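PDB 1PRZ: ribosomal large subunit pseudouridine synthase D, which modifies 23S ribosomal RNA, probably converting uridines 1911, 1915 and 1917 to pseudouridine. Local coordinates for residues A[66-71]-A[203-208]; A[96-101]-A[229-234]. All blocks are in the same frame, centred on the assembly; numbering follows the deposited sequence.

Contact 1: residues A[66-71]-A[203-208]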
ATOM      1  N   LYS A  66      -4.010   3.799   6.546  1.00 23.10           N
ATOM      2  CA  LYS A  66      -4.713   2.986   7.523  1.00 22.91           C
ATOM      3  C   LYS A  66      -5.161   1.625   6.976  1.00 22.53           C
ATOM      4  O   LYS A  66      -4.957   0.574   7.617  1.00 22.14           O
ATOM      5  CB  LYS A  66      -5.954   3.778   8.017  1.00 23.13           C
ATOM      6  CG  LYS A  66      -6.831   3.027   8.984  1.00 23.69           C
ATOM      7  CD  LYS A  66      -8.017   3.924   9.427  1.00 24.13           C
ATOM      8  CE  LYS A  66      -9.174   3.075   9.899  1.00 24.58           C
ATOM      9  NZ  LYS A  66     -10.317   3.914  10.498  1.00 25.04           N
ATOM     10  N   ASP A  67      -5.773   1.652   5.785  1.00 22.14           N
ATOM     11  CA  ASP A  67      -6.290   0.459   5.176  1.00 21.89           C
ATOM     12  C   ASP A  67      -5.489  -0.105   4.002  1.00 21.62           C
ATOM     13  O   ASP A  67      -6.041  -0.796   3.118  1.00 21.49           O
ATOM     14  CB  ASP A  67      -7.759   0.681   4.788  1.00 22.44           C
ATOM     15  CG  ASP A  67      -8.698   0.719   6.018  1.00 22.95           C
ATOM     16  OD1 ASP A  67      -8.370   0.103   7.066  1.00 23.14           O
ATOM     17  OD2 ASP A  67      -9.777   1.352   5.917  1.00 23.24           O
ATOM     18  N   THR A  68      -4.205   0.250   3.958  1.00 21.02           N
ATOM     19  CA  THR A  68      -3.315  -0.349   2.989  1.00 20.40           C
ATOM     20  C   THR A  68      -2.504  -1.351   3.841  1.00 20.08           C
ATOM     21  O   THR A  68      -2.072  -1.032   4.963  1.00 19.93           O
ATOM     22  CB  THR A  68      -2.366   0.659   2.351  1.00 20.32           C
ATOM     23  OG1 THR A  68      -3.118   1.542   1.510  1.00 20.09           O
ATOM     24  CG2 THR A  68      -1.321  -0.099   1.480  1.00 20.26           C
ATOM     25  N   THR A  69      -2.296  -2.557   3.328  1.00 19.65           N
ATOM     26  CA  THR A  69      -1.575  -3.582   4.081  1.00 19.21           C
ATOM     27  C   THR A  69      -0.122  -3.722   3.625  1.00 19.16           C
ATOM     28  O   THR A  69       0.225  -3.297   2.520  1.00 18.85           O
ATOM     29  CB  THR A  69      -2.236  -4.935   3.884  1.00 19.08           C
ATOM     30  OG1 THR A  69      -2.446  -5.146   2.473  1.00 19.33           O
ATOM     31  CG2 THR A  69      -3.616  -4.975   4.589  1.00 18.92           C
ATOM     32  N   GLY A  70       0.720  -4.348   4.436  1.00 18.99           N
ATOM     33  CA  GLY A  70       2.072  -4.541   3.952  1.00 19.05           C
ATOM     34  C   GLY A  70       3.301  -4.021   4.663  1.00 19.30           C
ATOM     35  O   GLY A  70       3.237  -3.452   5.770  1.00 19.24           O
ATOM     36  N   LEU A  71       4.424  -4.145   3.952  1.00 19.56           N
ATOM     37  CA  LEU A  71       5.738  -3.822   4.511  1.00 19.94           C
ATOM     38  C   LEU A  71       6.061  -2.378   4.779  1.00 20.28           C
ATOM     39  O   LEU A  71       5.758  -1.482   3.980  1.00 20.26           O
ATOM     40  CB  LEU A  71       6.857  -4.425   3.625  1.00 19.69           C
ATOM     41  CG  LEU A  71       6.714  -5.935   3.361  1.00 19.86           C
ATOM     42  CD1 LEU A  71       7.691  -6.374   2.222  1.00 19.89           C
ATOM     43  CD2 LEU A  71       6.984  -6.730   4.670  1.00 19.87           C
ATOM     44  N   GLN A 203      -9.082   0.012  -0.177  1.00 22.18           N
ATOM     45  CA  GLN A 203      -8.325   0.048  -1.432  1.00 21.58           C
ATOM     46  C   GLN A 203      -7.706  -1.357  -1.577  1.00 20.92           C
ATOM     47  O   GLN A 203      -7.116  -1.870  -0.611  1.00 20.50           O
ATOM     48  CB  GLN A 203      -7.073   0.933  -1.372  1.00 22.23           C
ATOM     49  CG  GLN A 203      -7.103   2.293  -0.749  1.00 23.57           C
ATOM     50  CD  GLN A 203      -7.213   2.307   0.750  1.00 23.35           C
ATOM     51  OE1 GLN A 203      -6.229   2.300   1.527  1.00 24.16           O
ATOM     52  NE2 GLN A 203      -8.411   2.360   1.166  1.00 23.96           N
ATOM     53  N   ALA A 204      -7.801  -1.952  -2.765  1.00 20.12           N
ATOM     54  CA  ALA A 204      -7.171  -3.268  -3.012  1.00 19.69           C
ATOM     55  C   ALA A 204      -5.696  -2.925  -3.268  1.00 19.31           C
ATOM     56  O   ALA A 204      -5.240  -2.905  -4.412  1.00 19.28           O
ATOM     57  CB  ALA A 204      -7.784  -3.929  -4.250  1.00 19.27           C
ATOM     58  N   LEU A 205      -4.967  -2.642  -2.204  1.00 19.00           N
ATOM     59  CA  LEU A 205      -3.573  -2.231  -2.327  1.00 18.76           C
ATOM     60  C   LEU A 205      -2.743  -2.875  -1.213  1.00 18.72           C
ATOM     61  O   LEU A 205      -3.144  -2.842  -0.040  1.00 18.57           O
ATOM     62  CB  LEU A 205      -3.492  -0.694  -2.223  1.00 18.67           C
ATOM     63  CG  LEU A 205      -2.103  -0.069  -2.340  1.00 18.66           C
ATOM     64  CD1 LEU A 205      -1.487  -0.413  -3.696  1.00 18.43           C
ATOM     65  CD2 LEU A 205      -2.225   1.443  -2.213  1.00 18.49           C
ATOM     66  N   HIS A 206      -1.585  -3.435  -1.574  1.00 18.76           N
ATOM     67  CA  HIS A 206      -0.712  -4.132  -0.597  1.00 18.95           C
ATOM     68  C   HIS A 206       0.778  -3.881  -0.871  1.00 19.11           C
ATOM     69  O   HIS A 206       1.219  -4.079  -2.000  1.00 19.08           O
ATOM     70  CB  HIS A 206      -0.990  -5.638  -0.705  1.00 18.80           C
ATOM     71  CG  HIS A 206      -0.105  -6.494   0.137  1.00 18.70           C
ATOM     72  ND1 HIS A 206      -0.129  -6.457   1.516  1.00 18.68           N
ATOM     73  CD2 HIS A 206       0.822  -7.426  -0.201  1.00 18.74           C
ATOM     74  CE1 HIS A 206       0.743  -7.328   1.991  1.00 18.60           C
ATOM     75  NE2 HIS A 206       1.333  -7.931   0.973  1.00 18.62           N
ATOM     76  N   ALA A 207       1.527  -3.456   0.143  1.00 19.28           N
ATOM     77  CA  ALA A 207       2.969  -3.200   0.006  1.00 19.67           C
ATOM     78  C   ALA A 207       3.597  -4.594   0.136  1.00 20.03           C
ATOM     79  O   ALA A 207       3.828  -5.107   1.234  1.00 19.61           O
ATOM     80  CB  ALA A 207       3.460  -2.249   1.130  1.00 19.42           C
ATOM     81  N   THR A 208       3.855  -5.177  -1.032  1.00 20.63           N
ATOM     82  CA  THR A 208       4.304  -6.534  -1.169  1.00 21.47           C
ATOM     83  C   THR A 208       5.806  -6.871  -1.088  1.00 21.96           C
ATOM     84  O   THR A 208       6.167  -7.970  -0.690  1.00 21.97           O
ATOM     85  CB  THR A 208       3.668  -7.100  -2.486  1.00 21.60           C
ATOM     86  OG1 THR A 208       3.663  -8.534  -2.439  1.00 22.11           O
ATOM     87  CG2 THR A 208       4.443  -6.600  -3.717  1.00 21.53           C
TER
HETATM   88  O   HOH W   1      -6.408   3.838   4.268  1.00 28.08           O

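Contact 2: residues A[96-101]-A[229-234]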
ATOM      1  N   GLU A  96       7.563  -2.002  -3.643  1.00 24.92           N
ATOM      2  CA  GLU A  96       6.673  -2.560  -4.656  1.00 24.36           C
ATOM      3  C   GLU A  96       5.303  -2.898  -4.061  1.00 23.80           C
ATOM      4  O   GLU A  96       5.198  -3.310  -2.910  1.00 23.42           O
ATOM      5  CB  GLU A  96       7.333  -3.799  -5.270  1.00 24.58           C
ATOM      6  CG  GLU A  96       6.543  -4.443  -6.371  1.00 24.96           C
ATOM      7  CD  GLU A  96       7.333  -5.555  -7.020  1.00 25.33           C
ATOM      8  OE1 GLU A  96       7.412  -6.658  -6.409  1.00 25.60           O
ATOM      9  OE2 GLU A  96       7.885  -5.284  -8.116  1.00 25.33           O
ATOM     10  N   TYR A  97       4.258  -2.703  -4.862  1.00 23.16           N
ATOM     11  CA  TYR A  97       2.889  -2.937  -4.425  1.00 22.83           C
ATOM     12  C   TYR A  97       2.142  -3.814  -5.377  1.00 22.36           C
ATOM     13  O   TYR A  97       2.464  -3.837  -6.557  1.00 21.98           O
ATOM     14  CB  TYR A  97       2.103  -1.638  -4.398  1.00 23.08           C
ATOM     15  CG  TYR A  97       2.465  -0.711  -3.298  1.00 23.51           C
ATOM     16  CD1 TYR A  97       1.629  -0.589  -2.195  1.00 23.81           C
ATOM     17  CD2 TYR A  97       3.627   0.084  -3.366  1.00 23.89           C
ATOM     18  CE1 TYR A  97       1.918   0.314  -1.170  1.00 24.22           C
ATOM     19  CE2 TYR A  97       3.925   0.991  -2.332  1.00 24.19           C
ATOM     20  CZ  TYR A  97       3.056   1.094  -1.252  1.00 24.29           C
ATOM     21  OH  TYR A  97       3.253   2.016  -0.247  1.00 24.99           O
ATOM     22  N   GLU A  98       1.169  -4.550  -4.848  1.00 22.06           N
ATOM     23  CA  GLU A  98       0.267  -5.332  -5.684  1.00 21.95           C
ATOM     24  C   GLU A  98      -1.096  -4.633  -5.472  1.00 21.54           C
ATOM     25  O   GLU A  98      -1.432  -4.235  -4.355  1.00 20.93           O
ATOM     26  CB  GLU A  98       0.160  -6.778  -5.232  1.00 22.69           C
ATOM     27  CG  GLU A  98      -0.790  -7.524  -6.117  1.00 24.01           C
ATOM     28  CD  GLU A  98      -0.281  -8.885  -6.519  1.00 24.87           C
ATOM     29  OE1 GLU A  98       0.909  -9.020  -6.921  1.00 25.27           O
ATOM     30  OE2 GLU A  98      -1.097  -9.831  -6.446  1.00 25.70           O
ATOM     31  N   ALA A  99      -1.869  -4.501  -6.542  1.00 21.07           N
ATOM     32  CA  ALA A  99      -3.138  -3.811  -6.455  1.00 21.03           C
ATOM     33  C   ALA A  99      -4.105  -4.403  -7.446  1.00 21.02           C
ATOM     34  O   ALA A  99      -3.707  -5.056  -8.413  1.00 20.87           O
ATOM     35  CB  ALA A  99      -2.944  -2.308  -6.793  1.00 20.82           C
ATOM     36  N   VAL A 100      -5.382  -4.146  -7.199  1.00 21.10           N
ATOM     37  CA  VAL A 100      -6.410  -4.570  -8.128  1.00 21.26           C
ATOM     38  C   VAL A 100      -7.147  -3.292  -8.483  1.00 21.60           C
ATOM     39  O   VAL A 100      -7.653  -2.591  -7.596  1.00 21.35           O
ATOM     40  CB  VAL A 100      -7.390  -5.578  -7.526  1.00 21.27           C
ATOM     41  CG1 VAL A 100      -8.436  -5.912  -8.581  1.00 21.16           C
ATOM     42  CG2 VAL A 100      -6.620  -6.876  -7.084  1.00 21.26           C
ATOM     43  N   ALA A 101      -7.150  -2.955  -9.776  1.00 22.03           N
ATOM     44  CA  ALA A 101      -7.796  -1.732 -10.245  1.00 22.63           C
ATOM     45  C   ALA A 101      -9.067  -2.027 -11.047  1.00 23.18           C
ATOM     46  O   ALA A 101      -9.216  -3.095 -11.655  1.00 23.06           O
ATOM     47  CB  ALA A 101      -6.822  -0.913 -11.089  1.00 22.64           C
ATOM     48  N   GLN A 229      -5.271 -12.341   2.810  1.00 23.43           N
ATOM     49  CA  GLN A 229      -6.417 -13.166   2.498  1.00 23.76           C
ATOM     50  C   GLN A 229      -7.546 -12.423   1.785  1.00 23.60           C
ATOM     51  O   GLN A 229      -8.105 -12.968   0.843  1.00 23.77           O
ATOM     52  CB  GLN A 229      -6.909 -13.816   3.790  1.00 24.58           C
ATOM     53  CG  GLN A 229      -7.556 -15.163   3.625  1.00 25.90           C
ATOM     54  CD  GLN A 229      -6.911 -16.073   2.555  1.00 26.66           C
ATOM     55  OE1 GLN A 229      -7.631 -16.619   1.737  1.00 27.46           O
ATOM     56  NE2 GLN A 229      -5.571 -16.239   2.560  1.00 27.36           N
ATOM     57  N   ASP A 230      -7.880 -11.201   2.202  1.00 23.29           N
ATOM     58  CA  ASP A 230      -8.964 -10.482   1.536  1.00 23.05           C
ATOM     59  C   ASP A 230      -8.694 -10.323   0.060  1.00 22.94           C
ATOM     60  O   ASP A 230      -9.583 -10.544  -0.755  1.00 22.68           O
ATOM     61  CB  ASP A 230      -9.309  -9.095   2.193  1.00 22.97           C
ATOM     62  CG  ASP A 230      -8.109  -8.155   2.434  1.00 23.06           C
ATOM     63  OD1 ASP A 230      -6.985  -8.389   1.966  1.00 22.92           O
ATOM     64  OD2 ASP A 230      -8.320  -7.130   3.125  1.00 22.78           O
HETATM   65  N   MSE A 231      -7.450  -9.993  -0.281  1.00 22.76           N
HETATM   66  CA  MSE A 231      -7.099  -9.796  -1.688  1.00 22.99           C
HETATM   67  C   MSE A 231      -6.931 -11.132  -2.426  1.00 23.00           C
HETATM   68  O   MSE A 231      -7.207 -11.216  -3.610  1.00 22.73           O
HETATM   69  CB  MSE A 231      -5.840  -8.921  -1.824  1.00 23.02           C
HETATM   70  CG  MSE A 231      -6.158  -7.445  -1.672  1.00 23.49           C
HETATM   71 SE   MSE A 231      -4.571  -6.316  -1.716  1.00 23.86          SE
HETATM   72  CE  MSE A 231      -3.973  -6.771  -3.470  1.00 23.74           C
ATOM     73  N   VAL A 232      -6.469 -12.154  -1.717  1.00 23.17           N
ATOM     74  CA  VAL A 232      -6.323 -13.486  -2.315  1.00 23.40           C
ATOM     75  C   VAL A 232      -7.711 -13.911  -2.811  1.00 23.80           C
ATOM     76  O   VAL A 232      -7.906 -14.315  -3.975  1.00 23.69           O
ATOM     77  CB  VAL A 232      -5.829 -14.507  -1.251  1.00 23.49           C
ATOM     78  CG1 VAL A 232      -5.980 -15.981  -1.792  1.00 23.41           C
ATOM     79  CG2 VAL A 232      -4.362 -14.240  -0.927  1.00 23.35           C
ATOM     80  N   GLU A 233      -8.681 -13.791  -1.915  1.00 24.05           N
ATOM     81  CA  GLU A 233     -10.063 -14.161  -2.223  1.00 24.51           C
ATOM     82  C   GLU A 233     -10.605 -13.325  -3.384  1.00 24.40           C
ATOM     83  O   GLU A 233     -11.287 -13.846  -4.274  1.00 24.21           O
ATOM     84  CB  GLU A 233     -10.944 -13.966  -0.986  1.00 25.08           C
ATOM     85  CG  GLU A 233     -10.883 -15.143  -0.021  1.00 26.20           C
ATOM     86  CD  GLU A 233     -11.378 -14.813   1.396  1.00 26.92           C
ATOM     87  OE1 GLU A 233     -12.120 -13.798   1.582  1.00 27.49           O
ATOM     88  OE2 GLU A 233     -11.010 -15.580   2.333  1.00 27.31           O
ATOM     89  N   LEU A 234     -10.306 -12.029  -3.369  1.00 24.24           N
ATOM     90  CA  LEU A 234     -10.774 -11.139  -4.424  1.00 24.16           C
ATOM     91  C   LEU A 234     -10.181 -11.533  -5.782  1.00 24.24           C
ATOM     92  O   LEU A 234     -10.899 -11.679  -6.770  1.00 24.21           O
ATOM     93  CB  LEU A 234     -10.392  -9.688  -4.104  1.00 23.91           C
ATOM     94  CG  LEU A 234     -10.886  -8.611  -5.076  1.00 23.77           C
ATOM     95  CD1 LEU A 234     -12.409  -8.413  -4.898  1.00 23.59           C
ATOM     96  CD2 LEU A 234     -10.172  -7.290  -4.809  1.00 23.59           C
TER

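Contact 1: residues A[66-71]-A[203-208]
Thr69 and His206 meet because two torsions aim their polar groups at each other: Thr69 carries OG1 between its backbone N and carbonyl carbon (chi1 49°), and the His206 ring stands anti to its own N (chi1 175°). Their backbones belong to a short parallel beta ladder, pairing Thr69 with His206 and Gly70 with Ala207. It joins the loop just after Asp65, the probable active-site residue, to strand 205-213. The hydroxyl reaches the ring edge near its plane, with Thr69 OG1 2.8 Å from His206 ND1; either may be the donor. Ala207 N donates to Thr69 O (2.7 Å) and Leu71 N to Ala207 O (2.9 Å). A CB on Gly70 would run into Ala207 O, and the backbone angles would also jam it against the carbonyl O of Thr69. At the other end, Thr68 OG1 donates to Gln203 OE1 (3.2 Å), in the carbonyl plane and on a lone pair. Thr68 CG2 lies 3.6 Å from Leu205 O. With an alanine here, Gln203 OE1 would probably lose its hydroxyl donor and a gap would open beside Leu205. A water bridges that same oxygen of Gln203 to Asp67 N, while the Asp67 carboxylate turns to Asp27 N. Arg202 holds Asp67 O and Leu205 O together. Past the ladder, Leu71 CD1 rests 3.7 Å from Thr208 O.

Contact 2: residues A[96-101]-A[229-234]
This is apolar helix-on-sheet packing. The first turns of helix 229-244 lie on strand 94-102, an inner strand of the seven-stranded antiparallel sheet. The two short axes pass 10.2 Å apart at an angle of 47°, and no hydrogen bond joins the segments. Met231, present as selenomethionine, reaches across to the strand. Its chain is extended about CB-CG and then bends at the selenium (chi3 61°), which lays the methyl over the strand backbone. There Met231 CE sits 3.7 Å from Glu98 O and 4.3 Å from Ala99 CA. The same methyl is 4.2 Å from Glu98 CG, the aliphatic part of that side chain. The Glu98 carboxylate has its own partner, a salt bridge to Arg151. One turn further along the helix, Leu234 CD2 meets Val100 CG2 at 4.2 Å. Val100 CG2 also lies 4.5 Å from Met231 CE, so this branch touches both helix residues. Ile235 and Met238 extend the helix cover over Val100, and Phe200 and His206 pack on Met231. On the far face of the strand, Tyr97 packs on Leu64, the residue before Asp65. One face of the sheet under a helix and the other turned toward the probable active site is an arrangement consistent with the catalytic domain of pseudouridine synthases.

Along the chain the order is 66-71, 96-101, 203-208, 229-234, so the two contacts cross and neither nests in the other. Contact 1 closes a loop of 131 residues, bringing the chain just after Asp65 back to the start of strand 205-213. Contact 2 closes one of 127 residues, from strand 94-102 to the C-terminal helix 229-244. Strands 94-102 and 205-213 are neighbours in the large sheet, and the contacts touch there: His206 O and Glu98 N lie 2.9 Å apart, probably hydrogen-bonded. Together they tie the loop following the probable active-site Asp65, the middle of the sheet and the last helix into one buried core.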